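Side-chain contacts in glucose 1-dehydrogenase (Haloferax mediterranei, PDB 2B5W), which oxidises D-glucose and several other aldose sugars with a zinc ion at its active site, passing the electrons to NADP(+) in preference to NAD(+): residues 153-158 against 189-194; 184-189 against 212-217; 218-223 against 320-325. The protein carries 1 engineered substitution. All blocks are in the same frame, centred on the assembly; numbering follows the deposited sequence.

Contact 1: 153-158 against 189-194; sequences SITEKA and LAMLKV. With NAP (NADP nicotinamide-adenine-dinucleotide phosphate), chain I.
Helix 183-194, the first helix after the opening strand of the Rossmann unit, is joined to helix 149-164 beside the nicotinamide end of the NADP site by Met191, whose thioether reaches Thr155 and Glu156. The two helices stand well apart, with 8.4 Å between Thr155 CA and Met191 CA, and the contact between them is made by side chains. Thr155 and Met191 meet tip to tip, and the shortest approach is Thr155 CG2 to Met191 CE at 3.5 Å, tighter than usual for two carbons. Met191 SD stays close as well, 3.7 Å from Thr155 CB, so both the sulfur and the methyl rest on the threonine. Met191 is extended through CG and SD but turns at its last torsion (chi3 59°), which carries CE round to Glu156. That methyl lies 3.7 Å from Glu156 OE2 and 3.8 Å from Glu156 CD, the two side chains crossing at a slant. It packs beside a carboxylate oxygen whose hydrogen bond is made to Thr315 OG1 of helix 306-318, a helix that also touches Met191.

Helix 183-194 follows strand 175-179 in the parallel nucleotide-binding sheet, whereas helix 149-164 brings Ile154 against the cofactor. Immediately before Thr155 in sequence, Ile154 places CG2 3.9 Å from NAP C4N, the nicotinamide carbon that receives hydride in dehydrogenases, and CD1 3.7 Å from NAP O7N. Thr155 CG2, anti to the amide nitrogen with OG1 at chi1 -66°, is the branch turned to Met191, while OG1 bonds to Tyr247 OH and Thr188 OG1. A potassium ion lies about 4 Å from the nearest atom of the Glu156 side chain.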
loop_
_atom_site.group_PDB
_atom_site.type_symbol
_atom_site.label_atom_id
_atom_site.label_comp_id
_atom_site.label_asym_id
_atom_site.label_seq_id
_atom_site.Cartn_x
_atom_site.Cartn_y
_atom_site.Cartn_z
ATOM N N SER A 153 14.137 -7.961 12.835
ATOM C CA SER A 153 13.371 -8.731 11.837
ATOM C C SER A 153 11.996 -8.161 11.541
ATOM O O SER A 153 11.502 -8.291 10.406
ATOM C CB SER A 153 13.274 -10.225 12.223
ATOM O OG SER A 153 12.294 -10.494 13.190
ATOM N N ILE A 154 11.342 -7.614 12.560
ATOM C CA ILE A 154 10.054 -6.940 12.401
ATOM C C ILE A 154 10.211 -5.843 11.342
ATOM O O ILE A 154 9.393 -5.711 10.437
ATOM C CB ILE A 154 9.542 -6.373 13.737
ATOM C CG1 ILE A 154 9.193 -7.492 14.724
ATOM C CG2 ILE A 154 8.408 -5.417 13.485
ATOM C CD1 ILE A 154 8.112 -8.405 14.288
ATOM N N THR A 155 11.238 -5.013 11.483
ATOM C CA THR A 155 11.498 -3.973 10.512
ATOM C C THR A 155 11.906 -4.527 9.166
ATOM O O THR A 155 11.495 -3.993 8.144
ATOM C CB THR A 155 12.543 -3.003 11.075
ATOM O OG1 THR A 155 11.898 -2.355 12.191
ATOM C CG2 THR A 155 12.905 -1.924 10.060
ATOM N N GLU A 156 12.692 -5.580 9.151
ATOM C CA GLU A 156 13.089 -6.153 7.868
ATOM C C GLU A 156 11.833 -6.564 7.082
ATOM O O GLU A 156 11.775 -6.357 5.873
ATOM C CB GLU A 156 14.001 -7.348 8.044
ATOM C CG GLU A 156 15.349 -7.085 8.681
ATOM C CD GLU A 156 16.386 -6.413 7.800
ATOM O OE1 GLU A 156 16.116 -6.094 6.612
ATOM O OE2 GLU A 156 17.483 -6.213 8.320
ATOM N N LYS A 157 10.852 -7.176 7.738
ATOM C CA LYS A 157 9.644 -7.554 7.020
ATOM C C LYS A 157 8.875 -6.323 6.540
ATOM O O LYS A 157 8.430 -6.259 5.398
ATOM C CB LYS A 157 8.707 -8.423 7.872
ATOM C CG LYS A 157 7.379 -8.701 7.147
ATOM C CD LYS A 157 6.364 -9.507 7.930
ATOM C CE LYS A 157 4.986 -9.397 7.268
ATOM N NZ LYS A 157 4.023 -10.304 7.893
ATOM N N ALA A 158 8.693 -5.334 7.420
ATOM C CA ALA A 158 7.909 -4.190 7.064
ATOM C C ALA A 158 8.528 -3.459 5.885
ATOM O O ALA A 158 7.814 -3.018 5.000
ATOM C CB ALA A 158 7.712 -3.250 8.272
ATOM N N LEU A 189 15.292 3.560 12.963
ATOM C CA LEU A 189 16.001 4.738 12.486
ATOM C C LEU A 189 17.470 4.408 12.125
ATOM O O LEU A 189 17.967 4.846 11.093
ATOM C CB LEU A 189 15.892 5.830 13.548
ATOM C CG LEU A 189 16.491 7.190 13.211
ATOM C CD1 LEU A 189 15.759 7.851 12.097
ATOM C CD2 LEU A 189 16.517 8.049 14.493
ATOM N N ALA A 190 18.175 3.655 12.980
ATOM C CA ALA A 190 19.527 3.227 12.700
ATOM C C ALA A 190 19.578 2.296 11.505
ATOM O O ALA A 190 20.491 2.383 10.669
ATOM C CB ALA A 190 20.152 2.542 13.907
ATOM N N MET A 191 18.591 1.412 11.390
ATOM C CA MET A 191 18.512 0.579 10.198
ATOM C C MET A 191 18.345 1.401 8.898
ATOM O O MET A 191 18.945 1.109 7.888
ATOM C CB MET A 191 17.384 -0.449 10.296
ATOM C CG MET A 191 17.570 -1.425 11.444
ATOM S SD MET A 191 16.152 -2.507 11.695
ATOM C CE MET A 191 16.069 -3.327 10.075
ATOM N N LEU A 192 17.514 2.423 8.926
ATOM C CA LEU A 192 17.297 3.265 7.766
ATOM C C LEU A 192 18.571 4.025 7.408
ATOM O O LEU A 192 18.859 4.226 6.245
ATOM C CB LEU A 192 16.103 4.223 7.962
ATOM C CG LEU A 192 14.761 3.501 8.030
ATOM C CD1 LEU A 192 13.667 4.416 8.552
ATOM C CD2 LEU A 192 14.343 2.932 6.657
ATOM N N LYS A 193 19.370 4.389 8.404
ATOM C CA LYS A 193 20.598 5.093 8.115
ATOM C C LYS A 193 21.520 4.257 7.244
ATOM O O LYS A 193 22.278 4.795 6.423
ATOM C CB LYS A 193 21.292 5.451 9.430
ATOM C CG LYS A 193 22.529 6.298 9.267
ATOM C CD LYS A 193 23.039 6.728 10.616
ATOM C CE LYS A 193 24.343 7.521 10.529
ATOM N NZ LYS A 193 24.046 8.897 10.131
ATOM N N VAL A 194 21.510 2.930 7.467
ATOM C CA VAL A 194 22.388 2.034 6.731
ATOM C C VAL A 194 21.720 1.267 5.586
ATOM O O VAL A 194 22.384 0.460 4.903
ATOM C CB VAL A 194 23.169 1.041 7.674
ATOM C CG1 VAL A 194 23.987 1.811 8.671
ATOM C CG2 VAL A 194 22.242 0.070 8.353
HETATM P PA NAP I . 6.811 1.891 22.753
HETATM O O1A NAP I . 5.608 2.041 23.553
HETATM O O2A NAP I . 8.068 1.608 23.589
HETATM O O5B NAP I . 7.099 3.189 21.903
HETATM C C5B NAP I . 6.109 4.002 21.334
HETATM C C4B NAP I . 6.749 5.373 21.379
HETATM O O4B NAP I . 5.946 6.245 20.616
HETATM C C3B NAP I . 6.867 5.954 22.801
HETATM O O3B NAP I . 8.202 6.273 23.158
HETATM C C2B NAP I . 5.974 7.195 22.759
HETATM O O2B NAP I . 6.498 8.331 23.427
HETATM C C1B NAP I . 5.880 7.487 21.280
HETATM N N9A NAP I . 4.627 8.137 20.947
HETATM C C8A NAP I . 3.360 7.649 21.165
HETATM N N7A NAP I . 2.473 8.560 20.720
HETATM C C5A NAP I . 3.171 9.652 20.260
HETATM C C6A NAP I . 2.805 10.881 19.702
HETATM N N6A NAP I . 1.518 11.265 19.566
HETATM N N1A NAP I . 3.784 11.770 19.324
HETATM C C2A NAP I . 5.121 11.458 19.459
HETATM N N3A NAP I . 5.500 10.248 20.014
HETATM C C4A NAP I . 4.543 9.363 20.388
HETATM O O3 NAP I . 6.709 0.616 21.804
HETATM P PN NAP I . 7.798 -0.098 20.841
HETATM O O1N NAP I . 8.737 0.884 20.226
HETATM O O2N NAP I . 8.338 -1.362 21.437
HETATM O O5D NAP I . 6.605 -0.393 19.820
HETATM C C5D NAP I . 6.116 0.624 18.968
HETATM C C4D NAP I . 4.771 0.223 18.366
HETATM O O4D NAP I . 4.988 -0.907 17.515
HETATM C C3D NAP I . 3.727 -0.204 19.401
HETATM O O3D NAP I . 2.448 0.294 19.064
HETATM C C2D NAP I . 3.779 -1.726 19.328
HETATM O O2D NAP I . 2.625 -2.387 19.778
HETATM C C1D NAP I . 4.052 -1.935 17.839
HETATM N N1N NAP I . 4.734 -3.182 17.471
HETATM C C2N NAP I . 4.205 -3.827 16.395
HETATM C C3N NAP I . 4.820 -4.947 15.913
HETATM C C7N NAP I . 4.274 -5.482 14.622
HETATM O O7N NAP I . 4.813 -6.726 14.308
HETATM N N7N NAP I . 3.359 -4.765 13.913
HETATM C C4N NAP I . 5.962 -5.485 16.519
HETATM C C5N NAP I . 6.497 -4.810 17.609
HETATM C C6N NAP I . 5.888 -3.633 18.067
HETATM P P2B NAP I . 6.169 8.636 25.020
HETATM O O1X NAP I . 6.762 7.649 25.887
HETATM O O2X NAP I . 6.747 10.054 25.209
HETATM O O3X NAP I . 4.650 8.661 25.214
#

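Contact 2: 184-189 against 212-217; sequences LGLLTL and DPTIDI. With NAP (NADP nicotinamide-adenine-dinucleotide phosphate), chain I.
Behind the glycine-rich turn that cradles the NADP pyrophosphate, Leu186 of helix 183-194 packs on Thr214 and Ile217 of helix 213-220. The closest pair is Leu186 CD1 and Thr214 CB, 3.9 Å apart, with Thr214 CG2 beside it at 4.0 Å from the same methyl. The two side chains cross at about a right angle, so the leucine branch lies across the threonine. Its other methyl reaches about one turn further along the partner helix, where Leu186 CD2 is 4.2 Å from Ile217 CG2.

These are the helices of two successive beta-alpha-beta crossovers of the Rossmann fold, through strands 175-179, 201-206 and 224-227, and each has a polar start. At the first, Leu184 N donates to NAP O1N at 3.2 Å (N-H...O 150°), one of the backbone contacts by which a helix N-terminus meets a phosphate. At the second, Asp212 is the N-cap, and its OD1 takes three donors. Ile215 N comes in on the anti lone pair at 3.2 Å and 156°, Thr214 N from above the carboxylate plane at 2.8 Å, and Thr214 OG1 on the syn side, tilted out of the plane, at 2.6 Å. The hydroxyl can do this because chi1 of 73° sets OG1 between the backbone N and the carbonyl carbon, leaving CG2 to face Leu186. OG1 is also bonded to Asn181 ND2, and Asp212 OD2 forms a salt bridge with Arg208, which itself holds the cofactor. Replacing Thr214 by an alanine, which lacks OG1 and CG2, would probably leave Asn181 ND2 without this partner, take one of three bonds from Asp212 OD1 and open a gap against Leu186 CD1.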
loop_
_atom_site.group_PDB
_atom_site.type_symbol
_atom_site.label_atom_id
_atom_site.label_comp_id
_atom_site.label_asym_id
_atom_site.label_seq_id
_atom_site.Cartn_x
_atom_site.Cartn_y
_atom_site.Cartn_z
ATOM N N LEU A 184 11.583 0.079 19.091
ATOM C CA LEU A 184 11.386 -0.301 17.675
ATOM C C LEU A 184 11.697 0.881 16.727
ATOM O O LEU A 184 12.399 0.748 15.717
ATOM C CB LEU A 184 9.979 -0.870 17.433
ATOM C CG LEU A 184 9.731 -1.353 15.992
ATOM C CD1 LEU A 184 10.688 -2.478 15.579
ATOM C CD2 LEU A 184 8.258 -1.742 15.781
ATOM N N GLY A 185 11.186 2.055 17.061
ATOM C CA GLY A 185 11.442 3.227 16.259
ATOM C C GLY A 185 12.908 3.586 16.208
ATOM O O GLY A 185 13.421 3.894 15.148
ATOM N N LEU A 186 13.621 3.499 17.329
ATOM C CA LEU A 186 15.016 3.904 17.327
ATOM C C LEU A 186 15.867 2.873 16.573
ATOM O O LEU A 186 16.771 3.219 15.835
ATOM C CB LEU A 186 15.544 4.097 18.741
ATOM C CG LEU A 186 14.847 5.226 19.509
ATOM C CD1 LEU A 186 15.335 5.246 20.945
ATOM C CD2 LEU A 186 15.144 6.556 18.914
ATOM N N LEU A 187 15.579 1.585 16.788
ATOM C CA LEU A 187 16.266 0.549 16.006
ATOM C C LEU A 187 16.041 0.772 14.503
ATOM O O LEU A 187 16.980 0.707 13.689
ATOM C CB LEU A 187 15.727 -0.822 16.426
ATOM C CG LEU A 187 16.439 -2.094 16.077
ATOM C CD1 LEU A 187 17.831 -2.094 16.658
ATOM C CD2 LEU A 187 15.587 -3.243 16.644
ATOM N N THR A 188 14.797 1.063 14.142
ATOM C CA THR A 188 14.427 1.293 12.778
ATOM C C THR A 188 15.169 2.491 12.187
ATOM O O THR A 188 15.649 2.439 11.062
ATOM C CB THR A 188 12.926 1.456 12.644
ATOM O OG1 THR A 188 12.281 0.244 13.059
ATOM C CG2 THR A 188 12.520 1.697 11.255
ATOM N N LEU A 189 15.292 3.560 12.963
ATOM C CA LEU A 189 16.001 4.738 12.486
ATOM C C LEU A 189 17.470 4.408 12.125
ATOM O O LEU A 189 17.967 4.846 11.093
ATOM C CB LEU A 189 15.892 5.830 13.548
ATOM C CG LEU A 189 16.491 7.190 13.211
ATOM C CD1 LEU A 189 15.759 7.851 12.097
ATOM C CD2 LEU A 189 16.517 8.049 14.493
ATOM N N ASP A 212 16.921 13.978 27.331
ATOM C CA ASP A 212 16.232 12.702 27.090
ATOM C C ASP A 212 17.146 11.821 26.248
ATOM O O ASP A 212 17.736 12.290 25.279
ATOM C CB ASP A 212 14.932 12.949 26.369
ATOM C CG ASP A 212 14.145 11.697 26.180
ATOM O OD1 ASP A 212 14.463 11.015 25.160
ATOM O OD2 ASP A 212 13.224 11.347 26.952
ATOM N N PRO A 213 17.306 10.553 26.636
ATOM C CA PRO A 213 18.289 9.706 25.917
ATOM C C PRO A 213 17.819 9.228 24.541
ATOM O O PRO A 213 18.673 8.849 23.706
ATOM C CB PRO A 213 18.461 8.495 26.834
ATOM C CG PRO A 213 17.169 8.392 27.568
ATOM C CD PRO A 213 16.705 9.846 27.777
ATOM N N THR A 214 16.527 9.284 24.273
ATOM C CA THR A 214 16.043 8.992 22.918
ATOM C C THR A 214 16.334 10.149 21.967
ATOM O O THR A 214 16.771 9.961 20.852
ATOM C CB THR A 214 14.528 8.580 22.840
ATOM O OG1 THR A 214 13.665 9.704 23.061
ATOM C CG2 THR A 214 14.137 7.581 23.913
ATOM N N ILE A 215 16.168 11.379 22.443
ATOM C CA ILE A 215 16.578 12.520 21.642
ATOM C C ILE A 215 18.072 12.448 21.330
ATOM O O ILE A 215 18.535 12.715 20.219
ATOM C CB ILE A 215 16.246 13.848 22.373
ATOM C CG1 ILE A 215 14.733 13.955 22.602
ATOM C CG2 ILE A 215 16.763 15.042 21.539
ATOM C CD1 ILE A 215 14.259 15.283 23.334
ATOM N N ASP A 216 18.856 12.082 22.342
ATOM C CA ASP A 216 20.254 12.025 22.157
ATOM C C ASP A 216 20.617 10.979 21.084
ATOM O O ASP A 216 21.458 11.214 20.259
ATOM C CB ASP A 216 20.955 11.661 23.454
ATOM C CG ASP A 216 20.929 12.757 24.509
ATOM O OD1 ASP A 216 20.621 13.912 24.169
ATOM O OD2 ASP A 216 21.223 12.465 25.705
ATOM N N ILE A 217 19.940 9.810 21.110
ATOM C CA ILE A 217 20.225 8.784 20.097
ATOM C C ILE A 217 19.838 9.278 18.715
ATOM O O ILE A 217 20.580 9.155 17.748
ATOM C CB ILE A 217 19.476 7.473 20.443
ATOM C CG1 ILE A 217 20.239 6.712 21.511
ATOM C CG2 ILE A 217 19.346 6.593 19.176
ATOM C CD1 ILE A 217 19.469 5.550 22.104
HETATM P PA NAP I . 6.811 1.891 22.753
HETATM O O1A NAP I . 5.608 2.041 23.553
HETATM O O2A NAP I . 8.068 1.608 23.589
HETATM O O5B NAP I . 7.099 3.189 21.903
HETATM C C5B NAP I . 6.109 4.002 21.334
HETATM C C4B NAP I . 6.749 5.373 21.379
HETATM O O4B NAP I . 5.946 6.245 20.616
HETATM C C3B NAP I . 6.867 5.954 22.801
HETATM O O3B NAP I . 8.202 6.273 23.158
HETATM C C2B NAP I . 5.974 7.195 22.759
HETATM O O2B NAP I . 6.498 8.331 23.427
HETATM C C1B NAP I . 5.880 7.487 21.280
HETATM N N9A NAP I . 4.627 8.137 20.947
HETATM C C8A NAP I . 3.360 7.649 21.165
HETATM N N7A NAP I . 2.473 8.560 20.720
HETATM C C5A NAP I . 3.171 9.652 20.260
HETATM C C6A NAP I . 2.805 10.881 19.702
HETATM N N6A NAP I . 1.518 11.265 19.566
HETATM N N1A NAP I . 3.784 11.770 19.324
HETATM C C2A NAP I . 5.121 11.458 19.459
HETATM N N3A NAP I . 5.500 10.248 20.014
HETATM C C4A NAP I . 4.543 9.363 20.388
HETATM O O3 NAP I . 6.709 0.616 21.804
HETATM P PN NAP I . 7.798 -0.098 20.841
HETATM O O1N NAP I . 8.737 0.884 20.226
HETATM O O2N NAP I . 8.338 -1.362 21.437
HETATM O O5D NAP I . 6.605 -0.393 19.820
HETATM C C5D NAP I . 6.116 0.624 18.968
HETATM C C4D NAP I . 4.771 0.223 18.366
HETATM O O4D NAP I . 4.988 -0.907 17.515
HETATM C C3D NAP I . 3.727 -0.204 19.401
HETATM O O3D NAP I . 2.448 0.294 19.064
HETATM C C2D NAP I . 3.779 -1.726 19.328
HETATM O O2D NAP I . 2.625 -2.387 19.778
HETATM C C1D NAP I . 4.052 -1.935 17.839
HETATM N N1N NAP I . 4.734 -3.182 17.471
HETATM C C2N NAP I . 4.205 -3.827 16.395
HETATM C C3N NAP I . 4.820 -4.947 15.913
HETATM C C7N NAP I . 4.274 -5.482 14.622
HETATM O O7N NAP I . 4.813 -6.726 14.308
HETATM N N7N NAP I . 3.359 -4.765 13.913
HETATM C C4N NAP I . 5.962 -5.485 16.519
HETATM C C5N NAP I . 6.497 -4.810 17.609
HETATM C C6N NAP I . 5.888 -3.633 18.067
HETATM P P2B NAP I . 6.169 8.636 25.020
HETATM O O1X NAP I . 6.762 7.649 25.887
HETATM O O2X NAP I . 6.747 10.054 25.209
HETATM O O3X NAP I . 4.650 8.661 25.214
#

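Contact 3: 218-223 against 320-325; sequences IEELDA and PKWFLE
Glu220 lays its aliphatic stem on the indole of Trp322. Its CB starts the contact at the rim, 3.3 Å from Trp322 CH2. The next atom, CG, stands over the face of the six-membered ring, with 3.5 Å from Glu220 CG to the ring centroid and only 12° between that line and the ring normal, the geometry of a CH-pi contact. The chain then bends at chi2, and the carboxylate ends nearly upright to the indole, the two planes 84° apart. Glu220 is an exposed residue, and it is the CG methylene that covers the ring. On the opposite face of the same indole lies Phe323 CB, 3.9 Å above the plane over its centre; the ring is therefore held between a glutamate methylene and its own neighbour in sequence.

Helix 213-220 is ending here. Asp222 takes a positive phi, and the amides of Ala223 and Asp222 bond back to Ile218 O and Glu219 O, which makes a Schellman motif. The partner helix, 321-327, starts just after Pro320, its N-cap, so the C-terminal end of one helix faces the first turn of another. Leu221, set in the closing turn, divides its methyls, one to each aromatic side chain. Its CD2 meets Trp322 CZ2 at 3.7 Å, and CD1 meets Phe323 CD1 at 4.0 Å; both pairs approach at a slant. Leu221 CG is set beside the backbone N and anti to the carbonyl carbon (chi1 -72°), which turns both methyls to the aromatic pair. The backbone of the same residue is engaged too, since Lys193 NZ of helix 183-194 bonds to Leu221 O, and Phe323 also touches Ala190 of that helix.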
loop_
_atom_site.group_PDB
_atom_site.type_symbol
_atom_site.label_atom_id
_atom_site.label_comp_id
_atom_site.label_asym_id
_atom_site.label_seq_id
_atom_site.Cartn_x
_atom_site.Cartn_y
_atom_site.Cartn_z
ATOM N N ILE A 218 18.668 9.869 18.601
ATOM C CA ILE A 218 18.225 10.421 17.327
ATOM C C ILE A 218 19.251 11.394 16.762
ATOM O O ILE A 218 19.634 11.303 15.636
ATOM C CB ILE A 218 16.880 11.134 17.509
ATOM C CG1 ILE A 218 15.767 10.133 17.781
ATOM C CG2 ILE A 218 16.523 11.967 16.268
ATOM C CD1 ILE A 218 14.531 10.722 18.422
ATOM N N GLU A 219 19.706 12.330 17.585
ATOM C CA GLU A 219 20.636 13.349 17.117
ATOM C C GLU A 219 22.040 12.811 16.821
ATOM O O GLU A 219 22.711 13.280 15.910
ATOM C CB GLU A 219 20.629 14.530 18.110
ATOM C CG GLU A 219 19.283 15.228 18.050
ATOM C CD GLU A 219 19.199 16.531 18.859
ATOM O OE1 GLU A 219 19.872 16.619 19.895
ATOM O OE2 GLU A 219 18.416 17.431 18.477
ATOM N N GLU A 220 22.478 11.834 17.605
ATOM C CA GLU A 220 23.780 11.205 17.421
ATOM C C GLU A 220 23.829 10.390 16.128
ATOM O O GLU A 220 24.867 10.310 15.473
ATOM C CB GLU A 220 24.176 10.409 18.649
ATOM C CG GLU A 220 25.626 9.969 18.655
ATOM C CD GLU A 220 26.592 11.120 18.902
ATOM O OE1 GLU A 220 26.185 12.151 19.484
ATOM O OE2 GLU A 220 27.760 10.980 18.495
ATOM N N LEU A 221 22.667 9.904 15.692
ATOM C CA LEU A 221 22.534 9.297 14.358
ATOM C C LEU A 221 22.484 10.305 13.210
ATOM O O LEU A 221 22.293 9.923 12.050
ATOM C CB LEU A 221 21.269 8.432 14.295
ATOM C CG LEU A 221 21.345 7.123 15.088
ATOM C CD1 LEU A 221 19.951 6.507 15.277
ATOM C CD2 LEU A 221 22.251 6.159 14.351
ATOM N N ASP A 222 22.665 11.583 13.520
ATOM C CA ASP A 222 22.523 12.687 12.541
ATOM C C ASP A 222 21.098 12.841 11.996
ATOM O O ASP A 222 20.896 13.430 10.936
ATOM C CB ASP A 222 23.483 12.522 11.371
ATOM C CG ASP A 222 23.779 13.811 10.666
ATOM O OD1 ASP A 222 23.905 14.847 11.350
ATOM O OD2 ASP A 222 23.897 13.878 9.428
ATOM N N ALA A 223 20.110 12.372 12.746
ATOM C CA ALA A 223 18.715 12.583 12.379
ATOM C C ALA A 223 18.141 13.786 13.114
ATOM O O ALA A 223 18.671 14.238 14.132
ATOM C CB ALA A 223 17.886 11.300 12.661
ATOM N N PRO A 320 25.982 1.024 14.220
ATOM C CA PRO A 320 27.137 1.536 14.980
ATOM C C PRO A 320 27.262 0.943 16.383
ATOM O O PRO A 320 26.229 0.694 17.036
ATOM C CB PRO A 320 26.879 3.041 15.052
ATOM C CG PRO A 320 25.860 3.316 14.098
ATOM C CD PRO A 320 25.011 2.073 13.897
ATOM N N LYS A 321 28.507 0.734 16.864
ATOM C CA LYS A 321 28.679 0.132 18.188
ATOM C C LYS A 321 28.144 1.057 19.255
ATOM O O LYS A 321 27.521 0.593 20.201
ATOM C CB LYS A 321 30.147 -0.149 18.490
ATOM C CG LYS A 321 30.534 -1.518 18.010
ATOM C CD LYS A 321 30.492 -1.602 16.502
ATOM C CE LYS A 321 30.993 -2.934 15.982
ATOM N NZ LYS A 321 30.611 -3.180 14.576
ATOM N N TRP A 322 28.326 2.382 19.098
ATOM C CA TRP A 322 27.816 3.321 20.106
ATOM C C TRP A 322 26.311 3.208 20.202
ATOM O O TRP A 322 25.770 3.415 21.261
ATOM C CB TRP A 322 28.192 4.813 19.835
ATOM C CG TRP A 322 27.418 5.427 18.707
ATOM C CD1 TRP A 322 27.807 5.501 17.398
ATOM C CD2 TRP A 322 26.086 5.998 18.757
ATOM N NE1 TRP A 322 26.820 6.088 16.650
ATOM C CE2 TRP A 322 25.751 6.408 17.449
ATOM C CE3 TRP A 322 25.158 6.195 19.767
ATOM C CZ2 TRP A 322 24.524 6.973 17.128
ATOM C CZ3 TRP A 322 23.938 6.782 19.460
ATOM C CH2 TRP A 322 23.631 7.165 18.152
ATOM N N PHE A 323 25.644 2.964 19.076
ATOM C CA PHE A 323 24.190 2.956 19.029
ATOM C C PHE A 323 23.662 1.748 19.783
ATOM O O PHE A 323 22.734 1.876 20.565
ATOM C CB PHE A 323 23.683 2.984 17.584
ATOM C CG PHE A 323 22.237 2.643 17.468
ATOM C CD1 PHE A 323 21.249 3.575 17.743
ATOM C CD2 PHE A 323 21.856 1.341 17.200
ATOM C CE1 PHE A 323 19.909 3.232 17.673
ATOM C CE2 PHE A 323 20.552 0.992 17.167
ATOM C CZ PHE A 323 19.552 1.912 17.394
ATOM N N LEU A 324 24.239 0.585 19.517
ATOM C CA LEU A 324 23.870 -0.616 20.271
ATOM C C LEU A 324 24.145 -0.433 21.783
ATOM O O LEU A 324 23.374 -0.923 22.611
ATOM C CB LEU A 324 24.582 -1.846 19.724
ATOM C CG LEU A 324 24.217 -2.207 18.292
ATOM C CD1 LEU A 324 25.122 -3.313 17.815
ATOM C CD2 LEU A 324 22.777 -2.614 18.158
ATOM N N GLU A 325 25.225 0.266 22.145
ATOM C CA GLU A 325 25.528 0.535 23.549
ATOM C C GLU A 325 24.459 1.439 24.171
ATOM O O GLU A 325 23.977 1.169 25.262
ATOM C CB GLU A 325 26.921 1.173 23.675
ATOM C CG GLU A 325 28.085 0.259 23.297
ATOM C CD GLU A 325 29.442 0.958 23.346
ATOM O OE1 GLU A 325 29.503 2.209 23.348
ATOM O OE2 GLU A 325 30.465 0.248 23.382
#

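Helix 183-194 ties all three contacts together: it supplies one segment each to contacts 1 and 2, and Lys193, Leu189 and Ala190 reach the residues of contact 3. Contacts 1 and 2 are buried and both border NADP, and the hydroxyls of Thr155 and Thr188 link them at 2.8 Å between their OG1 atoms. Contact 3 is partly exposed, the side chain of Phe323 about 11 Å from the cofactor. The chemistry follows: methionine and leucine methyls meet threonines whose hydroxyls are bonded in the interior, whereas nearer the surface the Trp322 face meets a glutamate methylene, with leucine methyls against both aromatic rings. Contacts 2 and 3 share helix 213-220, one near its capped start, the other at its end.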